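Long-range contact in ubiquitin and WLM domain-containing metalloprotease SPCC1442.07c (Schizosaccharomyces pombe, PDB 5JIG), which is a DNA-dependent zinc metalloprotease that probably cleaves proteins cross-linked to DNA so that the lesions can be repaired: residues 43-52 with 70-81. Numbering follows the deposited sequence.
Sequences TVPLLSEMDP and GAHIELRLRTDR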
loop_
_atom_site.group_PDB
_atom_site.type_symbol
_atom_site.label_atom_id
_atom_site.label_comp_id
_atom_site.label_asym_id
_atom_site.label_seq_id
_atom_site.Cartn_x
_atom_site.Cartn_y
_atom_site.Cartn_z
ATOM N N THR A 43 -6.339 -9.647 -3.851
ATOM C CA THR A 43 -6.009 -9.106 -5.146
ATOM C C THR A 43 -6.582 -7.722 -5.236
ATOM O O THR A 43 -7.779 -7.517 -4.970
ATOM C CB THR A 43 -6.575 -9.958 -6.274
ATOM O OG1 THR A 43 -6.089 -11.312 -6.195
ATOM C CG2 THR A 43 -6.320 -9.320 -7.603
ATOM N N VAL A 44 -5.752 -6.737 -5.506
ATOM C CA VAL A 44 -6.184 -5.327 -5.594
ATOM C C VAL A 44 -5.974 -4.894 -7.039
ATOM O O VAL A 44 -4.847 -4.834 -7.541
ATOM C CB VAL A 44 -5.383 -4.459 -4.604
ATOM C CG1 VAL A 44 -5.688 -2.990 -4.813
ATOM C CG2 VAL A 44 -5.695 -4.891 -3.184
ATOM N N PRO A 45 -7.062 -4.577 -7.749
ATOM C CA PRO A 45 -6.891 -4.258 -9.174
ATOM C C PRO A 45 -5.987 -3.066 -9.472
ATOM O O PRO A 45 -5.270 -3.076 -10.476
ATOM C CB PRO A 45 -8.335 -3.996 -9.650
ATOM C CG PRO A 45 -9.147 -4.934 -8.803
ATOM C CD PRO A 45 -8.479 -4.883 -7.430
ATOM N N LEU A 46 -6.040 -2.044 -8.626
ATOM C CA LEU A 46 -5.338 -0.816 -8.918
ATOM C C LEU A 46 -4.700 -0.250 -7.673
ATOM O O LEU A 46 -5.368 -0.129 -6.614
ATOM C CB LEU A 46 -6.333 0.219 -9.480
ATOM C CG LEU A 46 -5.794 1.585 -9.921
ATOM C CD1 LEU A 46 -4.712 1.469 -10.955
ATOM C CD2 LEU A 46 -6.940 2.467 -10.401
ATOM N N LEU A 47 -3.424 0.136 -7.766
ATOM C CA LEU A 47 -2.701 0.861 -6.727
ATOM C C LEU A 47 -2.246 2.153 -7.388
ATOM O O LEU A 47 -1.514 2.129 -8.410
ATOM C CB LEU A 47 -1.492 0.085 -6.242
ATOM C CG LEU A 47 -0.614 0.760 -5.191
ATOM C CD1 LEU A 47 -1.406 1.014 -3.911
ATOM C CD2 LEU A 47 0.614 -0.065 -4.905
ATOM N N SER A 48 -2.679 3.304 -6.874
ATOM C CA SER A 48 -2.373 4.603 -7.454
ATOM C C SER A 48 -1.700 5.514 -6.447
ATOM O O SER A 48 -1.875 5.405 -5.233
ATOM C CB SER A 48 -3.607 5.351 -7.921
ATOM O OG SER A 48 -4.354 4.641 -8.946
ATOM N N GLU A 49 -0.985 6.473 -7.005
ATOM C CA GLU A 49 -0.500 7.619 -6.232
ATOM C C GLU A 49 -1.616 8.582 -6.006
ATOM O O GLU A 49 -2.322 9.003 -6.928
ATOM C CB GLU A 49 0.577 8.307 -7.087
ATOM C CG GLU A 49 1.148 9.513 -6.389
ATOM C CD GLU A 49 2.194 10.267 -7.207
ATOM O OE1 GLU A 49 2.868 11.109 -6.599
ATOM O OE2 GLU A 49 2.304 9.973 -8.426
ATOM N N MET A 50 -1.796 8.961 -4.732
ATOM C CA MET A 50 -2.752 9.891 -4.274
ATOM C C MET A 50 -2.215 11.310 -4.543
ATOM O O MET A 50 -1.033 11.611 -4.339
ATOM C CB MET A 50 -2.984 9.710 -2.786
ATOM C CG MET A 50 -4.128 10.370 -2.131
ATOM S SD MET A 50 -4.230 9.787 -0.399
ATOM C CE MET A 50 -5.483 10.942 0.186
ATOM N N ASP A 51 -3.089 12.211 -4.939
ATOM C CA ASP A 51 -2.667 13.580 -5.229
ATOM C C ASP A 51 -2.085 14.173 -3.942
ATOM O O ASP A 51 -2.699 14.059 -2.872
ATOM C CB ASP A 51 -3.801 14.316 -5.858
ATOM C CG ASP A 51 -3.375 15.727 -6.429
ATOM O OD1 ASP A 51 -4.274 16.536 -6.599
ATOM O OD2 ASP A 51 -2.238 16.086 -6.664
ATOM N N PRO A 52 -0.930 14.885 -4.002
ATOM C CA PRO A 52 -0.449 15.525 -2.771
ATOM C C PRO A 52 -1.173 16.847 -2.516
ATOM O O PRO A 52 -1.754 17.452 -3.481
ATOM C CB PRO A 52 1.012 15.787 -3.064
ATOM C CG PRO A 52 1.143 15.815 -4.521
ATOM C CD PRO A 52 0.111 14.826 -5.021
ATOM N N GLY A 70 -10.882 -2.669 -1.458
ATOM C CA GLY A 70 -9.775 -3.157 -2.204
ATOM C C GLY A 70 -9.915 -3.159 -3.717
ATOM O O GLY A 70 -9.097 -3.731 -4.382
ATOM N N ALA A 71 -10.938 -2.492 -4.247
ATOM C CA ALA A 71 -10.981 -2.287 -5.687
ATOM C C ALA A 71 -9.844 -1.383 -6.134
ATOM O O ALA A 71 -9.309 -1.531 -7.227
ATOM C CB ALA A 71 -12.292 -1.632 -6.088
ATOM N N HIS A 72 -9.466 -0.446 -5.296
ATOM C CA HIS A 72 -8.456 0.560 -5.619
ATOM C C HIS A 72 -7.907 1.117 -4.309
ATOM O O HIS A 72 -8.674 1.586 -3.487
ATOM C CB HIS A 72 -9.118 1.669 -6.463
ATOM C CG HIS A 72 -8.220 2.787 -6.859
ATOM N ND1 HIS A 72 -8.693 3.956 -7.418
ATOM C CD2 HIS A 72 -6.863 2.952 -6.864
ATOM C CE1 HIS A 72 -7.655 4.731 -7.731
ATOM N NE2 HIS A 72 -6.529 4.143 -7.416
ATOM N N ILE A 73 -6.579 1.035 -4.155
ATOM C CA ILE A 73 -5.906 1.671 -3.026
ATOM C C ILE A 73 -5.057 2.823 -3.575
ATOM O O ILE A 73 -4.409 2.672 -4.625
ATOM C CB ILE A 73 -5.081 0.642 -2.227
ATOM C CG1 ILE A 73 -6.039 -0.279 -1.489
ATOM C CG2 ILE A 73 -4.099 1.323 -1.287
ATOM C CD1 ILE A 73 -5.378 -1.465 -0.790
ATOM N N GLU A 74 -5.087 3.944 -2.866
ATOM C CA GLU A 74 -4.269 5.099 -3.204
ATOM C C GLU A 74 -3.331 5.405 -2.033
ATOM O O GLU A 74 -3.684 5.207 -0.861
ATOM C CB GLU A 74 -5.038 6.345 -3.525
ATOM C CG GLU A 74 -6.211 6.150 -4.443
ATOM C CD GLU A 74 -6.770 7.427 -4.984
ATOM O OE1 GLU A 74 -5.998 8.393 -5.174
ATOM O OE2 GLU A 74 -8.006 7.448 -5.229
ATOM N N LEU A 75 -2.128 5.887 -2.359
ATOM C CA LEU A 75 -1.122 6.233 -1.346
ATOM C C LEU A 75 -0.519 7.579 -1.700
ATOM O O LEU A 75 -0.072 7.801 -2.827
ATOM C CB LEU A 75 0.031 5.224 -1.350
ATOM C CG LEU A 75 -0.349 3.788 -1.017
ATOM C CD1 LEU A 75 0.846 2.917 -1.287
ATOM C CD2 LEU A 75 -0.845 3.626 0.420
ATOM N N ARG A 76 -0.432 8.486 -0.708
ATOM C CA ARG A 76 0.278 9.729 -0.914
ATOM C C ARG A 76 1.775 9.421 -0.842
ATOM O O ARG A 76 2.258 8.923 0.188
ATOM C CB ARG A 76 -0.137 10.791 0.095
ATOM C CG ARG A 76 0.495 12.131 -0.181
ATOM C CD ARG A 76 0.531 13.049 0.987
ATOM N NE ARG A 76 -0.804 13.309 1.462
ATOM C CZ ARG A 76 -1.443 14.455 1.457
ATOM N NH1 ARG A 76 -2.698 14.431 1.835
ATOM N NH2 ARG A 76 -0.796 15.608 1.178
ATOM N N LEU A 77 2.483 9.590 -1.950
ATOM C CA LEU A 77 3.915 9.302 -2.006
ATOM C C LEU A 77 4.737 10.551 -1.743
ATOM O O LEU A 77 5.905 10.425 -1.330
ATOM C CB LEU A 77 4.268 8.746 -3.364
ATOM C CG LEU A 77 3.548 7.463 -3.753
ATOM C CD1 LEU A 77 4.012 7.063 -5.168
ATOM C CD2 LEU A 77 3.791 6.325 -2.757
ATOM N N ARG A 78 4.184 11.732 -2.058
ATOM C CA ARG A 78 4.944 12.955 -2.151
ATOM C C ARG A 78 4.728 13.846 -0.981
ATOM O O ARG A 78 3.663 13.836 -0.334
ATOM C CB ARG A 78 4.562 13.707 -3.444
ATOM C CG ARG A 78 5.000 12.998 -4.707
ATOM C CD ARG A 78 4.483 13.700 -5.947
ATOM N NE ARG A 78 4.815 13.027 -7.167
ATOM C CZ ARG A 78 5.867 13.311 -7.964
ATOM N NH1 ARG A 78 6.068 12.634 -9.060
ATOM N NH2 ARG A 78 6.694 14.305 -7.605
ATOM N N THR A 79 5.747 14.626 -0.654
ATOM C CA THR A 79 5.673 15.697 0.329
ATOM C C THR A 79 5.578 17.084 -0.298
ATOM O O THR A 79 5.380 18.067 0.437
ATOM C CB THR A 79 6.915 15.694 1.256
ATOM O OG1 THR A 79 8.063 15.852 0.426
ATOM C CG2 THR A 79 7.056 14.402 2.019
ATOM N N ASP A 80 5.769 17.214 -1.569
ATOM C CA ASP A 80 5.648 18.461 -2.358
ATOM C C ASP A 80 5.367 18.085 -3.790
ATOM O O ASP A 80 5.162 16.901 -4.083
ATOM C CB ASP A 80 6.929 19.350 -2.170
ATOM C CG ASP A 80 8.173 18.682 -2.640
ATOM O OD1 ASP A 80 9.186 18.765 -1.878
ATOM O OD2 ASP A 80 8.198 18.092 -3.727
ATOM N N ARG A 81 5.355 19.025 -4.712
ATOM C CA ARG A 81 4.988 18.786 -6.095
ATOM C C ARG A 81 6.155 18.816 -7.010
ATOM O O ARG A 81 5.976 19.002 -8.245
ATOM C CB ARG A 81 3.857 19.742 -6.523
ATOM C CG ARG A 81 2.548 19.332 -5.974
ATOM C CD ARG A 81 1.511 20.387 -6.081
ATOM N NE ARG A 81 1.891 21.445 -5.156
ATOM C CZ ARG A 81 1.228 22.562 -4.924
ATOM N NH1 ARG A 81 1.694 23.420 -4.020
ATOM N NH2 ARG A 81 0.128 22.855 -5.613
HETATM O O HOH W 1 1.854 11.601 -4.048
HETATM O O HOH W 2 4.043 11.101 -10.115
HETATM O O HOH W 3 -4.933 8.947 -7.659
HETATM O O HOH W 4 -5.970 11.166 -5.152
#
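Ser48 and His72 meet on one face of two parallel strands, 46-50 and 72-76, in the middle of the sheet of the WLM protease domain. In one of two Ser48 conformers, OG lies at the edge of the His72 ring and hydrogen-bonds NE2 at 2.7 Å; the positions do not tell which of the two supplies the hydrogen. Leu46 CD2 sits over the centre of the same ring, a CH-pi contact 3.4 Å from the centroid. The His67 ring also meets that of His72.

The backbone ladder is regular at first. Leu46 O takes the N-H of Ile73, Ile73 O that of Ser48, and Ser48 O that of Leu75. Met50 N then reaches Leu75 O at 2.8 Å from above the carbonyl plane.

Glu49 CG lies opposite the backbone N (chi1 180°) and the chain stays extended beyond it, which carries the carboxylate to Arg78. The syn lone pair of Glu49 OE1 receives the N-H of Arg78 NE at 2.8 Å in a salt bridge. The groups are nearly coplanar (18°), but the bond is bent (136° at the hydrogen). One water donates hydrogen bonds to Glu49 OE1 and Met50 O and accepts one from Leu77 N. A second links Glu49 OE2 to Arg78 NH1. OE2 also bonds Leu12 N, and NH1 also bonds Pro15 O.

Glu74 OE1 accepts from two waters, which lead to Glu49 O and Asp51 N; its OE2 binds His67.

Leu47 CD1 packs on Ile73 CG2 (3.8 Å) and on Leu75 CD1. Ile73 and Leu75 also touch helix 88-100, which carries metal ligand His97 and the predicted active-site Glu98.

Each oxygen of the buried Glu49 carboxylate has a protein partner and a water. Arg78, the Leu12 N-H and both waters would probably favour its charged form.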